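Putative uncharacterized protein (Mycobacterium avium, PDB 2Z6V) is a putative sulfotransferase that probably uses 3'-phosphoadenosine 5'-phosphosulfate as sulfuryl donor, although its acceptor substrate is not known. Local coordinates at residues V111-T119 and P275-L285; Y336-M344 and R367-F378. All blocks are in the same frame, centred on the assembly; numbering follows the deposited sequence.

Interaction 1. Residues V111-T119 and P275-L285. With PLM (palmitic acid), chain C; SO4 (sulfate ion), chain B.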
loop_
_atom_site.group_PDB
_atom_site.type_symbol
_atom_site.label_atom_id
_atom_site.label_comp_id
_atom_site.label_asym_id
_atom_site.label_seq_id
_atom_site.Cartn_x
_atom_site.Cartn_y
_atom_site.Cartn_z
ATOM N N VAL A 111 -6.971 -7.342 -1.859
ATOM C CA VAL A 111 -5.989 -8.197 -1.179
ATOM C C VAL A 111 -5.484 -7.526 0.103
ATOM O O VAL A 111 -5.039 -6.382 0.079
ATOM C CB VAL A 111 -4.771 -8.499 -2.093
ATOM C CG1 VAL A 111 -3.762 -9.369 -1.348
ATOM C CG2 VAL A 111 -5.233 -9.181 -3.370
ATOM N N LEU A 112 -5.548 -8.247 1.217
ATOM C CA LEU A 112 -5.126 -7.704 2.503
ATOM C C LEU A 112 -4.381 -8.743 3.323
ATOM O O LEU A 112 -4.269 -9.898 2.920
ATOM C CB LEU A 112 -6.356 -7.218 3.275
ATOM C CG LEU A 112 -7.471 -8.257 3.480
ATOM C CD1 LEU A 112 -7.140 -9.155 4.670
ATOM C CD2 LEU A 112 -8.799 -7.550 3.714
ATOM N N GLY A 113 -3.878 -8.331 4.479
ATOM C CA GLY A 113 -3.150 -9.249 5.339
ATOM C C GLY A 113 -1.913 -8.591 5.916
ATOM O O GLY A 113 -1.883 -7.375 6.102
ATOM N N MET A 114 -0.890 -9.383 6.207
ATOM C CA MET A 114 0.345 -8.827 6.750
ATOM C C MET A 114 1.218 -8.328 5.607
ATOM O O MET A 114 1.050 -8.733 4.451
ATOM C CB MET A 114 1.160 -9.888 7.490
ATOM C CG MET A 114 0.461 -10.646 8.591
ATOM S SD MET A 114 1.586 -11.880 9.315
ATOM C CE MET A 114 1.619 -13.126 7.995
ATOM N N PRO A 115 2.151 -7.412 5.911
ATOM C CA PRO A 115 3.020 -6.936 4.832
ATOM C C PRO A 115 4.082 -8.025 4.651
ATOM O O PRO A 115 4.269 -8.864 5.538
ATOM C CB PRO A 115 3.594 -5.639 5.398
ATOM C CG PRO A 115 3.636 -5.909 6.876
ATOM C CD PRO A 115 2.312 -6.593 7.129
ATOM N N ARG A 116 4.754 -8.042 3.508
ATOM C CA ARG A 116 5.797 -9.036 3.265
ATOM C C ARG A 116 5.263 -10.452 3.056
ATOM O O ARG A 116 5.939 -11.423 3.391
ATOM C CB ARG A 116 6.801 -9.055 4.430
ATOM C CG ARG A 116 7.204 -7.678 4.926
ATOM C CD ARG A 116 7.565 -6.786 3.756
ATOM N NE ARG A 116 8.588 -7.408 2.925
ATOM C CZ ARG A 116 8.948 -6.965 1.728
ATOM N NH1 ARG A 116 8.363 -5.894 1.211
ATOM N NH2 ARG A 116 9.900 -7.595 1.055
ATOM N N THR A 117 4.063 -10.576 2.501
ATOM C CA THR A 117 3.482 -11.889 2.251
ATOM C C THR A 117 3.789 -12.409 0.851
ATOM O O THR A 117 3.360 -13.506 0.493
ATOM C CB THR A 117 1.950 -11.879 2.443
ATOM O OG1 THR A 117 1.405 -10.696 1.852
ATOM C CG2 THR A 117 1.590 -11.931 3.919
ATOM N N GLY A 118 4.525 -11.620 0.066
ATOM C CA GLY A 118 4.900 -12.011 -1.288
ATOM C C GLY A 118 3.740 -12.139 -2.259
ATOM O O GLY A 118 3.671 -13.089 -3.035
ATOM N N THR A 119 2.847 -11.156 -2.229
ATOM C CA THR A 119 1.648 -11.131 -3.062
ATOM C C THR A 119 1.849 -10.538 -4.447
ATOM O O THR A 119 0.967 -10.628 -5.298
ATOM C CB THR A 119 0.528 -10.322 -2.367
ATOM O OG1 THR A 119 0.870 -8.924 -2.360
ATOM C CG2 THR A 119 0.355 -10.798 -0.925
ATOM N N PRO A 275 4.302 -16.089 9.410
ATOM C CA PRO A 275 4.278 -14.830 10.172
ATOM C C PRO A 275 5.617 -14.401 10.775
ATOM O O PRO A 275 5.896 -13.205 10.888
ATOM C CB PRO A 275 3.225 -15.095 11.243
ATOM C CG PRO A 275 3.391 -16.570 11.494
ATOM C CD PRO A 275 3.513 -17.130 10.091
ATOM N N TYR A 276 6.434 -15.375 11.173
ATOM C CA TYR A 276 7.739 -15.080 11.760
ATOM C C TYR A 276 8.633 -14.482 10.675
ATOM O O TYR A 276 9.344 -13.501 10.906
ATOM C CB TYR A 276 8.367 -16.361 12.318
ATOM C CG TYR A 276 7.465 -17.113 13.276
ATOM C CD1 TYR A 276 6.949 -16.491 14.409
ATOM C CD2 TYR A 276 7.127 -18.449 13.046
ATOM C CE1 TYR A 276 6.121 -17.176 15.293
ATOM C CE2 TYR A 276 6.297 -19.146 13.926
ATOM C CZ TYR A 276 5.802 -18.503 15.046
ATOM O OH TYR A 276 5.007 -19.180 15.938
ATOM N N LYS A 277 8.576 -15.077 9.486
ATOM C CA LYS A 277 9.361 -14.617 8.354
ATOM C C LYS A 277 8.924 -13.195 7.997
ATOM O O LYS A 277 9.739 -12.273 7.930
ATOM C CB LYS A 277 9.126 -15.545 7.164
ATOM C CG LYS A 277 10.319 -15.744 6.240
ATOM C CD LYS A 277 10.731 -14.477 5.525
ATOM C CE LYS A 277 11.864 -14.754 4.540
ATOM N NZ LYS A 277 12.291 -13.524 3.809
ATOM N N ALA A 278 7.626 -13.022 7.784
ATOM C CA ALA A 278 7.082 -11.726 7.424
ATOM C C ALA A 278 7.447 -10.629 8.420
ATOM O O ALA A 278 7.641 -9.483 8.031
ATOM C CB ALA A 278 5.571 -11.822 7.284
ATOM N N THR A 279 7.546 -10.977 9.697
ATOM C CA THR A 279 7.874 -9.996 10.727
ATOM C C THR A 279 9.300 -9.475 10.602
ATOM O O THR A 279 9.548 -8.271 10.693
ATOM C CB THR A 279 7.675 -10.592 12.133
ATOM O OG1 THR A 279 6.281 -10.849 12.344
ATOM C CG2 THR A 279 8.179 -9.633 13.206
ATOM N N GLY A 280 10.239 -10.390 10.397
ATOM C CA GLY A 280 11.629 -9.999 10.259
ATOM C C GLY A 280 11.833 -9.250 8.959
ATOM O O GLY A 280 12.683 -8.357 8.865
ATOM N N SER A 281 11.047 -9.624 7.954
ATOM C CA SER A 281 11.119 -8.986 6.651
ATOM C C SER A 281 10.596 -7.560 6.778
ATOM O O SER A 281 11.078 -6.655 6.093
ATOM C CB SER A 281 10.288 -9.769 5.632
ATOM O OG SER A 281 10.377 -9.186 4.344
ATOM N N LEU A 282 9.620 -7.354 7.662
ATOM C CA LEU A 282 9.062 -6.015 7.863
ATOM C C LEU A 282 10.130 -5.100 8.440
ATOM O O LEU A 282 10.335 -3.997 7.944
ATOM C CB LEU A 282 7.849 -6.036 8.808
ATOM C CG LEU A 282 7.252 -4.640 9.052
ATOM C CD1 LEU A 282 6.874 -4.016 7.717
ATOM C CD2 LEU A 282 6.035 -4.718 9.953
ATOM N N CYS A 283 10.805 -5.569 9.485
ATOM C CA CYS A 283 11.864 -4.804 10.138
ATOM C C CYS A 283 12.969 -4.439 9.158
ATOM O O CYS A 283 13.562 -3.358 9.231
ATOM C CB CYS A 283 12.484 -5.614 11.279
ATOM S SG CYS A 283 11.400 -5.907 12.677
ATOM N N ASN A 284 13.252 -5.359 8.247
ATOM C CA ASN A 284 14.287 -5.137 7.263
ATOM C C ASN A 284 13.816 -4.101 6.249
ATOM O O ASN A 284 14.589 -3.238 5.819
ATOM C CB ASN A 284 14.634 -6.463 6.576
ATOM C CG ASN A 284 15.760 -6.321 5.574
ATOM O OD1 ASN A 284 16.833 -5.803 5.899
ATOM N ND2 ASN A 284 15.526 -6.787 4.346
ATOM N N LEU A 285 12.541 -4.179 5.882
ATOM C CA LEU A 285 11.973 -3.249 4.914
ATOM C C LEU A 285 12.147 -1.810 5.371
ATOM O O LEU A 285 12.401 -0.915 4.558
ATOM C CB LEU A 285 10.478 -3.534 4.712
ATOM C CG LEU A 285 9.757 -2.718 3.629
ATOM C CD1 LEU A 285 10.321 -3.096 2.273
ATOM C CD2 LEU A 285 8.263 -2.981 3.664
HETATM C C1 PLM C . 5.490 1.738 8.689
HETATM O O1 PLM C . 5.550 1.776 9.937
HETATM O O2 PLM C . 5.413 2.727 7.928
HETATM C C2 PLM C . 5.517 0.361 8.020
HETATM C C3 PLM C . 4.507 -0.589 8.667
HETATM C C4 PLM C . 4.414 -1.930 7.936
HETATM C C5 PLM C . 3.959 -1.754 6.485
HETATM C C6 PLM C . 5.113 -1.337 5.572
HETATM C C7 PLM C . 4.576 -0.866 4.220
HETATM C C8 PLM C . 3.918 0.509 4.350
HETATM C C9 PLM C . 2.653 0.570 3.494
HETATM C CA PLM C . 2.928 0.132 2.054
HETATM C CB PLM C . 1.638 -0.283 1.342
HETATM C CC PLM C . 0.932 -1.378 2.142
HETATM C CD PLM C . 0.151 -0.779 3.315
HETATM C CE PLM C . -0.127 -1.808 4.414
HETATM C CF PLM C . 1.187 -2.264 5.052
HETATM C CG PLM C . 0.948 -3.182 6.252
HETATM S S SO4 B . 4.894 -8.128 -0.839
HETATM O O1 SO4 B . 5.920 -8.976 -0.197
HETATM O O2 SO4 B . 3.838 -7.781 0.136
HETATM O O3 SO4 B . 5.531 -6.895 -1.339
HETATM O O4 SO4 B . 4.296 -8.852 -1.973
#
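Pro275, the first residue of helix 275-285, meets the terminal methyl of Met114, whose CE lies 3.8 Å from Pro275 CA; the thioether bends at its last torsion (chi3 -74°) to lay that methyl against the helix. Pro275 also touches Phe399 and Leu403 of helix 392-405. One turn on, Ala278 sets its methyl against the loop backbone, CB being 3.7 Å from Pro115 O, and the small side chain lets Arg116 come close. Thr279, directed to the other side of the helix, closes its hydroxyl back on Pro275 O. Ser281 provides the polar link: its OG, extended from the helix, accepts the NE hydrogen of Arg116 over 2.9 Å (155° at the hydrogen), from a position 16° out of the guanidinium plane. Bends at chi2 and chi3 of Arg116 curl the chain against this helix turn. Leu282 packs against the Pro115 ring, its CD1 3.8 Å from Pro115 CG, and both residues line the palmitic acid, whose tail carbon CG is 3.7 Å from Pro115 CB. Leu285 finishes the contact with CD1 3.6 Å from Arg116 NH1. The loop corresponds by sequence and place to the 5'-phosphosulfate-binding loop of sulfotransferases, a P-loop-like turn between strand 109-113 and helix 120-126. Its sulfate receives a hydrogen bond from Gly118 N (3.0 Å to O1), a weak one from Thr119 N, and a further bond from Thr120 N, while O1 stands 4.1 Å above the centre of the Arg116 guanidinium. The anion therefore probably marks the place of the donor's 5'-phosphate. Ser281 probably corresponds to the 3'-phosphate-binding serine of relatives; its bond to Arg116 would then link the two phosphate regions.

Interaction 2. Residues Y336-M344 and R367-F378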
loop_
_atom_site.group_PDB
_atom_site.type_symbol
_atom_site.label_atom_id
_atom_site.label_comp_id
_atom_site.label_asym_id
_atom_site.label_seq_id
_atom_site.Cartn_x
_atom_site.Cartn_y
_atom_site.Cartn_z
ATOM N N TYR A 336 1.253 -18.076 0.428
ATOM C CA TYR A 336 2.523 -17.831 -0.242
ATOM C C TYR A 336 3.069 -19.120 -0.857
ATOM O O TYR A 336 3.507 -19.136 -2.013
ATOM C CB TYR A 336 3.536 -17.279 0.760
ATOM C CG TYR A 336 4.921 -17.112 0.192
ATOM C CD1 TYR A 336 5.169 -16.194 -0.827
ATOM C CD2 TYR A 336 5.986 -17.880 0.663
ATOM C CE1 TYR A 336 6.449 -16.043 -1.363
ATOM C CE2 TYR A 336 7.267 -17.737 0.132
ATOM C CZ TYR A 336 7.490 -16.815 -0.878
ATOM O OH TYR A 336 8.754 -16.655 -1.396
ATOM N N HIS A 337 3.035 -20.203 -0.086
ATOM C CA HIS A 337 3.552 -21.462 -0.576
ATOM C C HIS A 337 2.794 -21.995 -1.784
ATOM O O HIS A 337 3.366 -22.694 -2.609
ATOM C CB HIS A 337 3.603 -22.513 0.546
ATOM C CG HIS A 337 2.265 -22.894 1.108
ATOM N ND1 HIS A 337 1.738 -22.311 2.241
ATOM C CD2 HIS A 337 1.370 -23.833 0.717
ATOM C CE1 HIS A 337 0.580 -22.877 2.527
ATOM N NE2 HIS A 337 0.334 -23.803 1.619
ATOM N N GLU A 338 1.515 -21.658 -1.900
ATOM C CA GLU A 338 0.721 -22.117 -3.038
ATOM C C GLU A 338 0.988 -21.229 -4.241
ATOM O O GLU A 338 0.956 -21.676 -5.387
ATOM C CB GLU A 338 -0.775 -22.099 -2.702
ATOM C CG GLU A 338 -1.292 -23.390 -2.070
ATOM C CD GLU A 338 -2.781 -23.335 -1.733
ATOM O OE1 GLU A 338 -3.570 -22.830 -2.565
ATOM O OE2 GLU A 338 -3.163 -23.812 -0.637
ATOM N N MET A 339 1.266 -19.965 -3.967
ATOM C CA MET A 339 1.540 -18.995 -5.013
ATOM C C MET A 339 2.882 -19.296 -5.694
ATOM O O MET A 339 3.087 -18.944 -6.856
ATOM C CB MET A 339 1.555 -17.592 -4.403
ATOM C CG MET A 339 0.931 -16.525 -5.273
ATOM S SD MET A 339 -0.783 -16.907 -5.700
ATOM C CE MET A 339 -0.894 -16.192 -7.365
ATOM N N MET A 340 3.787 -19.948 -4.967
ATOM C CA MET A 340 5.105 -20.300 -5.497
ATOM C C MET A 340 5.077 -21.596 -6.305
ATOM O O MET A 340 5.626 -21.661 -7.404
ATOM C CB MET A 340 6.115 -20.457 -4.357
ATOM C CG MET A 340 6.384 -19.192 -3.557
ATOM S SD MET A 340 7.054 -17.845 -4.556
ATOM C CE MET A 340 5.551 -16.839 -4.831
ATOM N N ARG A 341 4.438 -22.624 -5.753
ATOM C CA ARG A 341 4.350 -23.926 -6.412
ATOM C C ARG A 341 3.424 -23.964 -7.621
ATOM O O ARG A 341 3.672 -24.705 -8.570
ATOM C CB ARG A 341 3.916 -24.999 -5.409
ATOM C CG ARG A 341 4.962 -25.304 -4.346
ATOM C CD ARG A 341 4.505 -26.414 -3.404
ATOM N NE ARG A 341 5.589 -26.876 -2.538
ATOM C CZ ARG A 341 6.185 -26.130 -1.613
ATOM N NH1 ARG A 341 5.805 -24.871 -1.420
ATOM N NH2 ARG A 341 7.171 -26.639 -0.885
ATOM N N ASP A 342 2.357 -23.175 -7.599
ATOM C CA ASP A 342 1.443 -23.179 -8.731
ATOM C C ASP A 342 0.448 -22.024 -8.694
ATOM O O ASP A 342 -0.693 -22.176 -8.258
ATOM C CB ASP A 342 0.704 -24.520 -8.782
ATOM C CG ASP A 342 -0.075 -24.707 -10.066
ATOM O OD1 ASP A 342 0.146 -23.923 -11.021
ATOM O OD2 ASP A 342 -0.898 -25.648 -10.121
ATOM N N PRO A 343 0.878 -20.845 -9.164
ATOM C CA PRO A 343 0.036 -19.649 -9.192
ATOM C C PRO A 343 -1.202 -19.770 -10.088
ATOM O O PRO A 343 -2.279 -19.288 -9.724
ATOM C CB PRO A 343 1.002 -18.563 -9.663
ATOM C CG PRO A 343 1.951 -19.322 -10.536
ATOM C CD PRO A 343 2.213 -20.553 -9.712
ATOM N N MET A 344 -1.053 -20.401 -11.251
ATOM C CA MET A 344 -2.183 -20.555 -12.160
ATOM C C MET A 344 -3.322 -21.316 -11.502
ATOM O O MET A 344 -4.493 -21.062 -11.789
ATOM C CB MET A 344 -1.762 -21.267 -13.449
ATOM C CG MET A 344 -1.059 -20.362 -14.441
ATOM S SD MET A 344 -1.934 -18.789 -14.663
ATOM C CE MET A 344 -3.211 -19.242 -15.833
ATOM N N ARG A 367 -0.195 -16.733 -18.208
ATOM C CA ARG A 367 0.880 -17.693 -18.448
ATOM C C ARG A 367 2.073 -17.005 -19.091
ATOM O O ARG A 367 3.224 -17.294 -18.762
ATOM C CB ARG A 367 0.382 -18.819 -19.349
ATOM C CG ARG A 367 -0.203 -19.984 -18.589
ATOM C CD ARG A 367 -1.074 -20.828 -19.489
ATOM N NE ARG A 367 -1.469 -22.074 -18.842
ATOM C CZ ARG A 367 -2.497 -22.821 -19.236
ATOM N NH1 ARG A 367 -3.235 -22.433 -20.271
ATOM N NH2 ARG A 367 -2.776 -23.959 -18.607
ATOM N N ASN A 368 1.788 -16.090 -20.009
ATOM C CA ASN A 368 2.844 -15.354 -20.676
ATOM C C ASN A 368 3.597 -14.493 -19.671
ATOM O O ASN A 368 4.814 -14.316 -19.786
ATOM C CB ASN A 368 2.268 -14.467 -21.774
ATOM C CG ASN A 368 3.251 -13.410 -22.230
ATOM O OD1 ASN A 368 4.359 -13.723 -22.663
ATOM N ND2 ASN A 368 2.853 -12.144 -22.125
ATOM N N TRP A 369 2.875 -13.956 -18.688
ATOM C CA TRP A 369 3.499 -13.119 -17.678
ATOM C C TRP A 369 4.426 -13.952 -16.801
ATOM O O TRP A 369 5.572 -13.576 -16.576
ATOM C CB TRP A 369 2.444 -12.439 -16.800
ATOM C CG TRP A 369 3.023 -11.352 -15.943
ATOM C CD1 TRP A 369 3.228 -10.047 -16.297
ATOM C CD2 TRP A 369 3.586 -11.503 -14.636
ATOM N NE1 TRP A 369 3.892 -9.380 -15.296
ATOM C CE2 TRP A 369 4.125 -10.249 -14.264
ATOM C CE3 TRP A 369 3.692 -12.579 -13.742
ATOM C CZ2 TRP A 369 4.763 -10.041 -13.037
ATOM C CZ3 TRP A 369 4.327 -12.375 -12.520
ATOM C CH2 TRP A 369 4.856 -11.112 -12.179
ATOM N N LEU A 370 3.931 -15.085 -16.311
ATOM C CA LEU A 370 4.722 -15.966 -15.450
ATOM C C LEU A 370 5.985 -16.488 -16.132
ATOM O O LEU A 370 7.028 -16.660 -15.495
ATOM C CB LEU A 370 3.879 -17.158 -14.999
ATOM C CG LEU A 370 2.807 -16.900 -13.947
ATOM C CD1 LEU A 370 1.832 -18.070 -13.898
ATOM C CD2 LEU A 370 3.480 -16.676 -12.597
ATOM N N ALA A 371 5.877 -16.750 -17.430
ATOM C CA ALA A 371 6.999 -17.259 -18.202
ATOM C C ALA A 371 8.122 -16.236 -18.235
ATOM O O ALA A 371 9.300 -16.591 -18.177
ATOM C CB ALA A 371 6.548 -17.579 -19.617
ATOM N N HIS A 372 7.747 -14.962 -18.322
ATOM C CA HIS A 372 8.722 -13.881 -18.385
ATOM C C HIS A 372 9.088 -13.308 -17.024
ATOM O O HIS A 372 9.858 -12.358 -16.933
ATOM C CB HIS A 372 8.196 -12.772 -19.295
ATOM C CG HIS A 372 8.009 -13.201 -20.717
ATOM N ND1 HIS A 372 7.506 -12.364 -21.689
ATOM C CD2 HIS A 372 8.269 -14.381 -21.332
ATOM C CE1 HIS A 372 7.465 -13.007 -22.842
ATOM N NE2 HIS A 372 7.922 -14.233 -22.653
ATOM N N HIS A 373 8.539 -13.884 -15.963
ATOM C CA HIS A 373 8.852 -13.401 -14.629
ATOM C C HIS A 373 9.015 -14.549 -13.645
ATOM O O HIS A 373 8.152 -14.790 -12.798
ATOM C CB HIS A 373 7.769 -12.434 -14.138
ATOM C CG HIS A 373 7.619 -11.211 -14.989
ATOM N ND1 HIS A 373 6.825 -11.180 -16.116
ATOM C CD2 HIS A 373 8.176 -9.981 -14.888
ATOM C CE1 HIS A 373 6.898 -9.983 -16.671
ATOM N NE2 HIS A 373 7.712 -9.237 -15.946
ATOM N N PRO A 374 10.134 -15.280 -13.747
ATOM C CA PRO A 374 10.360 -16.400 -12.832
ATOM C C PRO A 374 10.271 -15.916 -11.391
ATOM O O PRO A 374 10.621 -14.773 -11.085
ATOM C CB PRO A 374 11.758 -16.882 -13.215
ATOM C CG PRO A 374 12.423 -15.635 -13.719
ATOM C CD PRO A 374 11.333 -15.013 -14.558
ATOM N N GLN A 375 9.792 -16.785 -10.509
ATOM C CA GLN A 375 9.642 -16.430 -9.108
ATOM C C GLN A 375 10.597 -17.222 -8.231
ATOM O O GLN A 375 10.953 -18.356 -8.554
ATOM C CB GLN A 375 8.199 -16.677 -8.669
ATOM C CG GLN A 375 7.733 -18.100 -8.907
ATOM C CD GLN A 375 6.241 -18.270 -8.705
ATOM O OE1 GLN A 375 5.708 -17.965 -7.636
ATOM N NE2 GLN A 375 5.557 -18.762 -9.734
ATOM N N ASP A 376 11.010 -16.612 -7.122
ATOM C CA ASP A 376 11.925 -17.249 -6.179
ATOM C C ASP A 376 11.325 -18.530 -5.604
ATOM O O ASP A 376 10.274 -18.509 -4.960
ATOM C CB ASP A 376 12.275 -16.283 -5.036
ATOM C CG ASP A 376 13.111 -15.096 -5.500
ATOM O OD1 ASP A 376 13.473 -14.252 -4.650
ATOM O OD2 ASP A 376 13.407 -15.003 -6.710
ATOM N N ARG A 377 12.003 -19.644 -5.848
ATOM C CA ARG A 377 11.564 -20.947 -5.368
ATOM C C ARG A 377 11.246 -20.864 -3.874
ATOM O O ARG A 377 11.785 -20.013 -3.165
ATOM C CB ARG A 377 12.679 -21.972 -5.608
ATOM C CG ARG A 377 12.237 -23.425 -5.609
ATOM C CD ARG A 377 13.433 -24.352 -5.813
ATOM N NE ARG A 377 13.036 -25.690 -6.251
ATOM C CZ ARG A 377 12.517 -25.965 -7.447
ATOM N NH1 ARG A 377 12.329 -24.996 -8.334
ATOM N NH2 ARG A 377 12.184 -27.212 -7.756
ATOM N N PHE A 378 10.360 -21.734 -3.399
ATOM C CA PHE A 378 10.006 -21.755 -1.983
ATOM C C PHE A 378 11.205 -22.358 -1.255
ATOM O O PHE A 378 11.657 -23.447 -1.604
ATOM C CB PHE A 378 8.747 -22.611 -1.767
ATOM C CG PHE A 378 8.274 -22.666 -0.334
ATOM C CD1 PHE A 378 8.901 -23.496 0.592
ATOM C CD2 PHE A 378 7.207 -21.878 0.089
ATOM C CE1 PHE A 378 8.471 -23.541 1.917
ATOM C CE2 PHE A 378 6.770 -21.914 1.411
ATOM C CZ PHE A 378 7.403 -22.747 2.326
#
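Phe378, with CG anti to its backbone N (chi1 -178°), presents its ring to helix 336-341, and Arg341, extended from CG to NE, returns toward His337 and reaches the ring. The result is a cation-pi contact at the edge of the alpha/beta sulfotransferase fold, where helix 336-341 follows the outermost strand 331-335. Arg341 CZ is 4.6 Å from the Phe378 ring centroid and 25° off the ring normal; NH1 rides over the face toward the rim, and the two planes are inclined by 60°. NH1 also makes a weak bond to His337 O, which lies in the guanidinium plane, while NH2 has its main partner in Glu409, through a salt bridge. The CD2-CE2 side of the ring is met by His337 CB and by Tyr336, whose CE2 comes 4.1 Å from Phe378 CD2. Met340 projects from the helix toward the incoming chain of Gln375 and Asp376. Farther along, the end of helix 360-371 packs on the start of helix 343-353, for which Asp342 is the N-cap, and Val121 also touches Leu370. Just past helix 360-371, His373 ND1 donates to Trp369 O over 2.7 Å. Leu370 touches both Pro343 and Met344 through one methyl, with CD1 3.6 Å from Pro343 CG and 3.7 Å from Met344 CG.

Overall arrangement
Interaction 1 is the buried one, joining the probable phosphosulfate loop after the central strand 109-113 to helix 275-285, which follows the next strand, 267-272. Interaction 2 lies farther out, beyond edge strand 331-335, and ties helices 336-341 and 343-353 to the end of helix 360-371 and the extended chain that follows. Their centres are 18 Å apart, yet they meet where Thr117 O packs 3.5 Å from Tyr336 CD1. Both use an arginine, in different ways: Arg116 bonds to a serine beside a bound anion, whereas Arg341 lies over an aromatic face and pairs with an acid. Helix 120-126, which continues from the loop of interaction 1, also packs against Met339 and Leu370 of interaction 2.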